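Local structure of 2-C-methyl-D-erythritol 4-phosphate cytidylyltransferase (2PX7) at residues A[27-32]-A[67-72]; A[99-104]-A[177-182]. The protein probably catalyses the transfer of a cytidylyl group from CTP to 2-C-methyl-D-erythritol 4-phosphate, releasing diphosphate, in isoprenoid biosynthesis. One frame throughout, in Å; residues are numbered along the deposited sequence.

Contact 1 (A[27-32]-A[67-72])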
# COMPACT_ATOMS: atom_id res chain seq x y z
N SER A 27 -2.69 -17.72 -21.96
CA SER A 27 -1.20 -17.88 -21.66
C SER A 27 -0.48 -17.09 -20.48
O SER A 27 -0.25 -15.89 -20.57
CB SER A 27 -0.42 -17.71 -22.96
OG SER A 27 0.78 -18.46 -22.98
N VAL A 28 -0.08 -17.77 -19.41
CA VAL A 28 0.40 -17.09 -18.18
C VAL A 28 1.92 -17.18 -17.99
O VAL A 28 2.48 -18.28 -17.96
CB VAL A 28 -0.33 -17.64 -16.90
CG1 VAL A 28 0.23 -17.01 -15.66
CG2 VAL A 28 -1.85 -17.41 -16.97
N LEU A 29 2.58 -16.03 -17.85
CA LEU A 29 4.05 -16.01 -17.66
C LEU A 29 4.39 -15.58 -16.26
O LEU A 29 3.98 -14.51 -15.82
CB LEU A 29 4.74 -15.09 -18.69
CG LEU A 29 4.21 -15.12 -20.13
CD1 LEU A 29 5.03 -14.17 -21.03
CD2 LEU A 29 4.24 -16.54 -20.68
N ILE A 30 5.15 -16.43 -15.56
CA ILE A 30 5.59 -16.19 -14.19
C ILE A 30 7.13 -16.04 -14.10
O ILE A 30 7.84 -17.03 -13.88
CB ILE A 30 5.10 -17.33 -13.22
CG1 ILE A 30 3.59 -17.65 -13.38
CG2 ILE A 30 5.55 -17.09 -11.76
CD1 ILE A 30 2.56 -16.48 -13.10
N PRO A 31 7.65 -14.80 -14.25
CA PRO A 31 9.11 -14.59 -14.18
C PRO A 31 9.65 -14.63 -12.75
O PRO A 31 10.03 -13.60 -12.22
CB PRO A 31 9.28 -13.18 -14.77
CG PRO A 31 7.96 -12.46 -14.40
CD PRO A 31 6.91 -13.54 -14.50
N ALA A 32 9.68 -15.81 -12.14
CA ALA A 32 10.10 -15.97 -10.74
C ALA A 32 11.58 -16.37 -10.56
O ALA A 32 11.89 -17.39 -9.92
CB ALA A 32 9.21 -17.00 -10.06
N GLU A 67 -2.22 -22.39 -20.36
CA GLU A 67 -0.77 -22.59 -20.33
C GLU A 67 -0.12 -21.68 -19.26
O GLU A 67 -0.34 -20.46 -19.26
CB GLU A 67 -0.18 -22.29 -21.72
CG GLU A 67 1.34 -22.39 -21.83
CD GLU A 67 1.84 -22.04 -23.23
OE1 GLU A 67 1.71 -20.87 -23.66
OE2 GLU A 67 2.38 -22.95 -23.90
N VAL A 68 0.63 -22.28 -18.35
CA VAL A 68 1.40 -21.55 -17.35
C VAL A 68 2.89 -21.84 -17.59
O VAL A 68 3.32 -23.01 -17.63
CB VAL A 68 1.00 -21.89 -15.90
CG1 VAL A 68 1.77 -21.01 -14.90
CG2 VAL A 68 -0.53 -21.76 -15.68
N LEU A 69 3.67 -20.77 -17.75
CA LEU A 69 5.12 -20.88 -17.98
C LEU A 69 5.83 -20.15 -16.87
O LEU A 69 5.52 -18.99 -16.57
CB LEU A 69 5.47 -20.27 -19.34
CG LEU A 69 4.86 -20.92 -20.58
CD1 LEU A 69 4.86 -19.97 -21.75
CD2 LEU A 69 5.61 -22.20 -20.97
N VAL A 70 6.77 -20.84 -16.24
CA VAL A 70 7.45 -20.35 -15.04
C VAL A 70 8.96 -20.31 -15.26
O VAL A 70 9.55 -21.27 -15.78
CB VAL A 70 7.15 -21.25 -13.81
CG1 VAL A 70 7.87 -20.72 -12.54
CG2 VAL A 70 5.64 -21.35 -13.57
N ALA A 71 9.57 -19.20 -14.86
CA ALA A 71 11.02 -19.04 -14.90
C ALA A 71 11.58 -19.22 -13.51
O ALA A 71 11.08 -18.62 -12.55
CB ALA A 71 11.39 -17.67 -15.44
N LEU A 72 12.61 -20.06 -13.38
CA LEU A 72 13.26 -20.25 -12.09
C LEU A 72 14.76 -19.96 -12.18
O LEU A 72 15.35 -20.08 -13.25
CB LEU A 72 13.01 -21.67 -11.56
CG LEU A 72 11.59 -22.03 -11.14
CD1 LEU A 72 11.52 -23.49 -10.73
CD2 LEU A 72 11.09 -21.12 -10.00

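Contact 2 (A[99-104]-A[177-182])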
# COMPACT_ATOMS: atom_id res chain seq x y z
N ARG A 99 12.30 -14.62 -22.04
CA ARG A 99 12.50 -16.06 -22.20
C ARG A 99 11.18 -16.80 -22.22
O ARG A 99 10.93 -17.59 -23.14
CB ARG A 99 13.41 -16.59 -21.11
CG ARG A 99 14.85 -16.07 -21.25
CD ARG A 99 15.71 -16.70 -20.18
NE ARG A 99 17.05 -16.11 -20.13
CZ ARG A 99 18.11 -16.74 -19.62
NH1 ARG A 99 18.00 -17.98 -19.15
NH2 ARG A 99 19.30 -16.12 -19.60
N LEU A 100 10.35 -16.53 -21.23
CA LEU A 100 9.01 -17.10 -21.14
C LEU A 100 8.18 -16.77 -22.37
O LEU A 100 7.45 -17.62 -22.87
CB LEU A 100 8.30 -16.63 -19.87
CG LEU A 100 8.94 -17.10 -18.56
CD1 LEU A 100 8.26 -16.42 -17.38
CD2 LEU A 100 8.89 -18.63 -18.44
N LEU A 101 8.29 -15.54 -22.83
CA LEU A 101 7.49 -15.04 -23.95
C LEU A 101 7.74 -15.80 -25.26
O LEU A 101 6.83 -16.03 -26.04
CB LEU A 101 7.80 -13.55 -24.16
CG LEU A 101 6.90 -12.64 -24.99
CD1 LEU A 101 5.41 -12.79 -24.61
CD2 LEU A 101 7.41 -11.21 -24.82
N GLU A 102 9.00 -16.18 -25.47
CA GLU A 102 9.39 -16.95 -26.65
C GLU A 102 8.67 -18.30 -26.71
O GLU A 102 8.39 -18.80 -27.80
CB GLU A 102 10.90 -17.15 -26.67
CG GLU A 102 11.47 -17.37 -28.06
CD GLU A 102 12.98 -17.50 -28.04
OE1 GLU A 102 13.64 -16.58 -27.48
OE2 GLU A 102 13.50 -18.52 -28.57
N ALA A 103 8.36 -18.85 -25.53
CA ALA A 103 7.69 -20.14 -25.39
C ALA A 103 6.17 -20.06 -25.38
O ALA A 103 5.50 -21.09 -25.50
CB ALA A 103 8.19 -20.85 -24.13
N ALA A 104 5.62 -18.85 -25.23
CA ALA A 104 4.16 -18.65 -25.16
C ALA A 104 3.47 -19.14 -26.45
O ALA A 104 3.94 -18.83 -27.53
CB ALA A 104 3.83 -17.17 -24.89
N LEU A 177 2.02 -8.13 -29.28
CA LEU A 177 2.38 -6.77 -28.91
C LEU A 177 3.54 -6.79 -27.90
O LEU A 177 4.49 -6.03 -28.04
CB LEU A 177 1.16 -6.04 -28.34
CG LEU A 177 1.41 -4.66 -27.73
CD1 LEU A 177 1.88 -3.63 -28.81
CD2 LEU A 177 0.15 -4.19 -27.03
N LEU A 178 3.45 -7.66 -26.90
CA LEU A 178 4.53 -7.77 -25.92
C LEU A 178 5.86 -8.23 -26.55
O LEU A 178 6.94 -7.79 -26.16
CB LEU A 178 4.11 -8.65 -24.72
CG LEU A 178 5.06 -8.57 -23.50
CD1 LEU A 178 5.17 -7.10 -22.99
CD2 LEU A 178 4.63 -9.51 -22.37
N ARG A 179 5.78 -9.12 -27.54
CA ARG A 179 6.95 -9.46 -28.36
C ARG A 179 7.53 -8.22 -29.06
O ARG A 179 8.71 -7.96 -28.92
CB ARG A 179 6.66 -10.65 -29.30
CG ARG A 179 6.25 -11.89 -28.48
CD ARG A 179 6.73 -13.24 -29.01
NE ARG A 179 5.66 -13.95 -29.68
CZ ARG A 179 5.20 -15.17 -29.38
NH1 ARG A 179 5.71 -15.92 -28.42
NH2 ARG A 179 4.20 -15.64 -30.09
N GLU A 180 6.71 -7.43 -29.75
CA GLU A 180 7.19 -6.17 -30.33
C GLU A 180 7.87 -5.27 -29.30
O GLU A 180 8.91 -4.67 -29.57
CB GLU A 180 6.08 -5.36 -31.01
CG GLU A 180 5.48 -5.98 -32.25
CD GLU A 180 6.44 -6.02 -33.45
OE1 GLU A 180 7.35 -5.17 -33.55
OE2 GLU A 180 6.26 -6.91 -34.30
N ALA A 181 7.25 -5.15 -28.12
CA ALA A 181 7.78 -4.33 -27.04
C ALA A 181 9.16 -4.82 -26.57
O ALA A 181 10.08 -4.02 -26.39
CB ALA A 181 6.79 -4.30 -25.88
N HIS A 182 9.27 -6.12 -26.33
CA HIS A 182 10.54 -6.69 -25.93
C HIS A 182 11.62 -6.60 -27.04
O HIS A 182 12.78 -6.36 -26.73
CB HIS A 182 10.36 -8.12 -25.41
CG HIS A 182 9.98 -8.19 -23.96
ND1 HIS A 182 10.90 -8.31 -22.95
CD2 HIS A 182 8.76 -8.11 -23.35
CE1 HIS A 182 10.28 -8.33 -21.78
NE2 HIS A 182 8.98 -8.21 -22.00

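Contact 1 (A[27-32]-A[67-72])
Leu29 lies alongside Leu69 with both side chains pointing the same way, and its CD2 methyl meets Leu69 CD1 at 3.6 Å. In Leu29 a chi1 of -40°, with CG anti to the carbonyl carbon, together with an extended chi2 brings CD2 to the flank next to Leu69. Ser27 and Glu67 share that face: the hydroxyl OG of Ser27 donates to Glu67 OE1 at 2.7 Å, which receives it on its anti lone pair. The same OE1 also accepts from the backbone N of Ser105. An alanine in place of Glu67 would take away this shared acceptor and would probably leave the Ser27 hydroxyl free to turn and the Ser105 amide without its mate. The backbones run parallel, 4.8 Å apart at an axis angle of 15°, as two adjacent inner strands of the Rossmann-like sheet of the cytidylyltransferase. Bonds alternate between the strands: Val28 N to Glu67 O, Leu69 N to Val28 O and Ile30 N to Leu69 O, all 2.7 to 2.8 Å long and close to straight. On the other face, Ile30 CB packs on Val70 CG2, while Ile30 CG1 slants across to Val68 CG1 at 4.1 Å; helix 54-61 lies over this side. At the C-terminal end, Ile30 O is gripped by Ala71 N and, through the inverse gamma turn centred on Pro31, by Ala32 N, the two donors arriving from opposite faces of the carbonyl plane.

Contact 2 (A[99-104]-A[177-182])
Leu178 meets Leu101 obliquely, its CG lying 3.8 Å from Leu101 CD2 and its own CD2 reaching the CD1 branch. Its backbone O, which is taken by His182 N within the helix, also lies 3.7 Å from Leu101 CD2, so this methyl rests against backbone as well as side chain. CB of Leu101 is directed toward helix 175-188, and with CG anti to the backbone N (chi1 -164°) both methyls reach across to it. Arg179 follows and crosses Leu101 with its aliphatic part: CG touches Leu101 CG at 3.6 Å, and CD passes just beyond. Bends at chi2 and chi3 then carry the guanidinium back to the C-terminal end of helix 93-103. There NH1 lies 2.6 Å from Leu101 O, in a weak hydrogen bond bent to 125° at the hydrogen, while Ala104 O approaches the guanidinium edge at 3.5 Å from NH1. His182 completes the walk one turn on, its CD2 set 3.7 Å from Leu101 CD2; ring atom NE2 bonds to Asp195 OD1, which helps to fix the ring's rotation. The short axes of these two helices of the alpha/beta fold approach to 10.6 Å with N-to-C directions 141° apart, a gap filled by Leu101 from one side and by Leu178, Arg179 and His182 from the other. Since the carbonyls ending helix 93-103 carry partial negative charge, cationic Arg179 probably gains electrostatically there despite its bent bond, beside the mainly apolar packing round Leu101.

In the fold
Contact 1 lies within the central sheet and contact 2 in the helical layer against it, their centres about 12 Å apart. Helix 93-103 joins them: Leu100 turns to the sheet, its CD1 lying 3.5 Å from Ile30 C and its CD2 3.6 Å from Val70 C, while Leu101, next in sequence, touches Leu29 as well as helix 175-188. A second junction brings Ala104 CA to 3.6 Å from Glu67 OE1. Only contact 1 comes near the predicted active site: the side chain of Ala32 is about 6 Å from that of Lys44, a presumed transition-state stabiliser, and that of Pro31 about 9 Å from that of Lys217, thought to position 2-C-methyl-D-erythritol 4-phosphate. Contact 2 is structural packing away from these sites.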